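Local coordinates for putative zinc protease (Bordetella pertussis, PDB 3IH6), which is probably a zinc-dependent metalloendopeptidase of the M16 family, represented here by a fragment of the longer protein that includes part of an inactive M16 domain, at residues 130-135 with 156-161. Residues are numbered along the deposited sequence; the frame is centred on the assembly and turned at random.
Sequences TAWQQT and RLFFLQ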
loop_
_atom_site.group_PDB
_atom_site.type_symbol
_atom_site.label_atom_id
_atom_site.label_comp_id
_atom_site.label_asym_id
_atom_site.label_seq_id
_atom_site.Cartn_x
_atom_site.Cartn_y
_atom_site.Cartn_z
ATOM N N THR E 130 14.219 3.392 -10.163
ATOM C CA THR E 130 13.198 3.915 -9.241
ATOM C C THR E 130 12.461 2.791 -8.515
ATOM O O THR E 130 12.219 2.868 -7.318
ATOM C CB THR E 130 12.146 4.773 -10.041
ATOM O OG1 THR E 130 12.828 5.800 -10.765
ATOM C CG2 THR E 130 11.104 5.401 -9.153
ATOM N N ALA E 131 12.065 1.766 -9.275
ATOM C CA ALA E 131 11.365 0.591 -8.705
ATOM C C ALA E 131 12.303 -0.095 -7.728
ATOM O O ALA E 131 11.896 -0.406 -6.611
ATOM C CB ALA E 131 10.920 -0.372 -9.788
ATOM N N TRP E 132 13.572 -0.225 -8.128
ATOM C CA TRP E 132 14.611 -0.848 -7.312
ATOM C C TRP E 132 14.849 -0.123 -5.973
ATOM O O TRP E 132 14.967 -0.777 -4.948
ATOM C CB TRP E 132 15.944 -1.015 -8.074
ATOM C CG TRP E 132 16.912 -1.932 -7.310
ATOM C CD1 TRP E 132 17.060 -3.301 -7.461
ATOM C CD2 TRP E 132 17.797 -1.557 -6.244
ATOM N NE1 TRP E 132 17.994 -3.778 -6.581
ATOM C CE2 TRP E 132 18.453 -2.731 -5.813
ATOM C CE3 TRP E 132 18.109 -0.342 -5.619
ATOM C CZ2 TRP E 132 19.414 -2.717 -4.795
ATOM C CZ3 TRP E 132 19.052 -0.336 -4.597
ATOM C CH2 TRP E 132 19.685 -1.522 -4.194
ATOM N N GLN E 133 14.908 1.209 -6.006
ATOM C CA GLN E 133 15.159 2.027 -4.824
ATOM C C GLN E 133 13.965 1.943 -3.894
ATOM O O GLN E 133 14.112 2.021 -2.683
ATOM C CB GLN E 133 15.397 3.499 -5.201
ATOM C CG GLN E 133 16.756 3.842 -5.870
ATOM C CD GLN E 133 17.998 3.345 -5.081
ATOM O OE1 GLN E 133 17.968 3.209 -3.849
ATOM N NE2 GLN E 133 19.097 3.080 -5.813
ATOM N N GLN E 134 12.780 1.795 -4.473
ATOM C CA GLN E 134 11.573 1.678 -3.642
ATOM C C GLN E 134 11.560 0.347 -2.924
ATOM O O GLN E 134 11.172 0.281 -1.743
ATOM C CB GLN E 134 10.291 1.912 -4.454
ATOM C CG GLN E 134 10.049 3.381 -4.710
ATOM C CD GLN E 134 9.033 3.638 -5.806
ATOM O OE1 GLN E 134 8.085 2.884 -5.969
ATOM N NE2 GLN E 134 9.226 4.715 -6.557
ATOM N N THR E 135 12.000 -0.704 -3.618
ATOM C CA THR E 135 12.147 -2.019 -3.009
ATOM C C THR E 135 13.160 -2.016 -1.887
ATOM O O THR E 135 12.870 -2.450 -0.776
ATOM C CB THR E 135 12.565 -3.067 -4.035
ATOM O OG1 THR E 135 11.439 -3.352 -4.859
ATOM C CG2 THR E 135 13.003 -4.346 -3.354
ATOM N N ARG E 156 23.056 -12.979 -4.951
ATOM C CA ARG E 156 23.722 -11.807 -5.515
ATOM C C ARG E 156 22.892 -11.043 -6.552
ATOM O O ARG E 156 22.999 -9.816 -6.629
ATOM C CB ARG E 156 25.090 -12.166 -6.108
ATOM C CG ARG E 156 26.180 -12.565 -5.084
ATOM C CD ARG E 156 27.395 -13.169 -5.787
ATOM N NE ARG E 156 26.995 -13.651 -7.110
ATOM C CZ ARG E 156 27.700 -13.505 -8.226
ATOM N NH1 ARG E 156 27.206 -13.963 -9.381
ATOM N NH2 ARG E 156 28.886 -12.900 -8.187
ATOM N N LEU E 157 22.061 -11.747 -7.315
ATOM C CA LEU E 157 21.232 -11.097 -8.341
ATOM C C LEU E 157 20.463 -9.808 -7.928
ATOM O O LEU E 157 20.391 -8.830 -8.716
ATOM C CB LEU E 157 20.310 -12.118 -9.041
ATOM C CG LEU E 157 21.055 -13.211 -9.823
ATOM C CD1 LEU E 157 20.092 -14.307 -10.245
ATOM C CD2 LEU E 157 21.716 -12.586 -11.037
ATOM N N PHE E 158 19.876 -9.786 -6.729
ATOM C CA PHE E 158 19.186 -8.564 -6.260
ATOM C C PHE E 158 20.052 -7.329 -6.447
ATOM O O PHE E 158 19.586 -6.300 -6.969
ATOM C CB PHE E 158 18.716 -8.674 -4.797
ATOM C CG PHE E 158 18.044 -7.423 -4.297
ATOM C CD1 PHE E 158 16.880 -6.958 -4.900
ATOM C CD2 PHE E 158 18.595 -6.683 -3.280
ATOM C CE1 PHE E 158 16.274 -5.793 -4.472
ATOM C CE2 PHE E 158 17.981 -5.504 -2.844
ATOM C CZ PHE E 158 16.820 -5.066 -3.448
ATOM N N PHE E 159 21.337 -7.438 -6.094
ATOM C CA PHE E 159 22.247 -6.334 -6.268
ATOM C C PHE E 159 22.895 -6.265 -7.631
ATOM O O PHE E 159 23.140 -5.167 -8.157
ATOM C CB PHE E 159 23.321 -6.354 -5.171
ATOM C CG PHE E 159 22.760 -6.191 -3.817
ATOM C CD1 PHE E 159 22.356 -4.929 -3.369
ATOM C CD2 PHE E 159 22.571 -7.290 -3.002
ATOM C CE1 PHE E 159 21.814 -4.782 -2.102
ATOM C CE2 PHE E 159 22.038 -7.136 -1.744
ATOM C CZ PHE E 159 21.657 -5.875 -1.304
ATOM N N LEU E 160 23.178 -7.429 -8.205
ATOM C CA LEU E 160 23.888 -7.488 -9.470
ATOM C C LEU E 160 23.027 -6.952 -10.607
ATOM O O LEU E 160 23.554 -6.221 -11.461
ATOM C CB LEU E 160 24.406 -8.906 -9.773
ATOM C CG LEU E 160 25.074 -9.190 -11.136
ATOM C CD1 LEU E 160 26.335 -8.347 -11.418
ATOM C CD2 LEU E 160 25.387 -10.700 -11.265
ATOM N N GLN E 161 21.718 -7.280 -10.595
ATOM C CA GLN E 161 20.795 -6.836 -11.642
ATOM C C GLN E 161 20.776 -5.312 -11.634
ATOM O O GLN E 161 20.867 -4.682 -12.686
ATOM C CB GLN E 161 19.359 -7.416 -11.500
ATOM C CG GLN E 161 19.144 -8.965 -11.643
ATOM C CD GLN E 161 19.687 -9.602 -12.928
ATOM O OE1 GLN E 161 20.680 -9.153 -13.487
ATOM N NE2 GLN E 161 19.040 -10.695 -13.381
#
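Trp132 reaches from helix 118-136 to Phe158 near the start of helix 157-167, joining two helices that helix 139-152 separates in sequence, in an alpha-beta M16-family fragment with a five-stranded antiparallel sheet. The short segments run roughly antiparallel, at 147°. Their axes stay 11.8 Å apart, and aromatic side chains bridge the distance. With CG anti to the backbone nitrogen (chi1 -168°), the indole is sent across to the second helix. Its five-membered ring makes an offset stack with the Phe158 ring, the centroids 4.5 Å apart and the planes not far from parallel. Phe158 also has its ring anti to its own backbone nitrogen, which carries the ring across to lie against the indole. The one hydrogen bond between the two segments is made by the N-H of this buried tryptophan while the ring stays stacked: Trp132 NE1 donates to Phe158 O at 3.0 Å, with an N-H...O angle of 152° and the nitrogen well out of the carbonyl plane. The Trp132 six-membered ring is in contact too: CZ2 packs 3.7 Å from Phe158 CE2 and, at the indole edge, 3.9 Å from Phe159 CD1. Beyond the pair, Arg162 makes a cation-pi contact with Trp132 and Tyr136 stacks on it, while Ala145 and Leu146 of helix 139-152 touch Phe158. About one turn after Trp132, Thr135, which Lys141 also touches, points toward helix 157-167, and its methyl lies against the same phenyl, CG2 being 3.7 Å from Phe158 CE1.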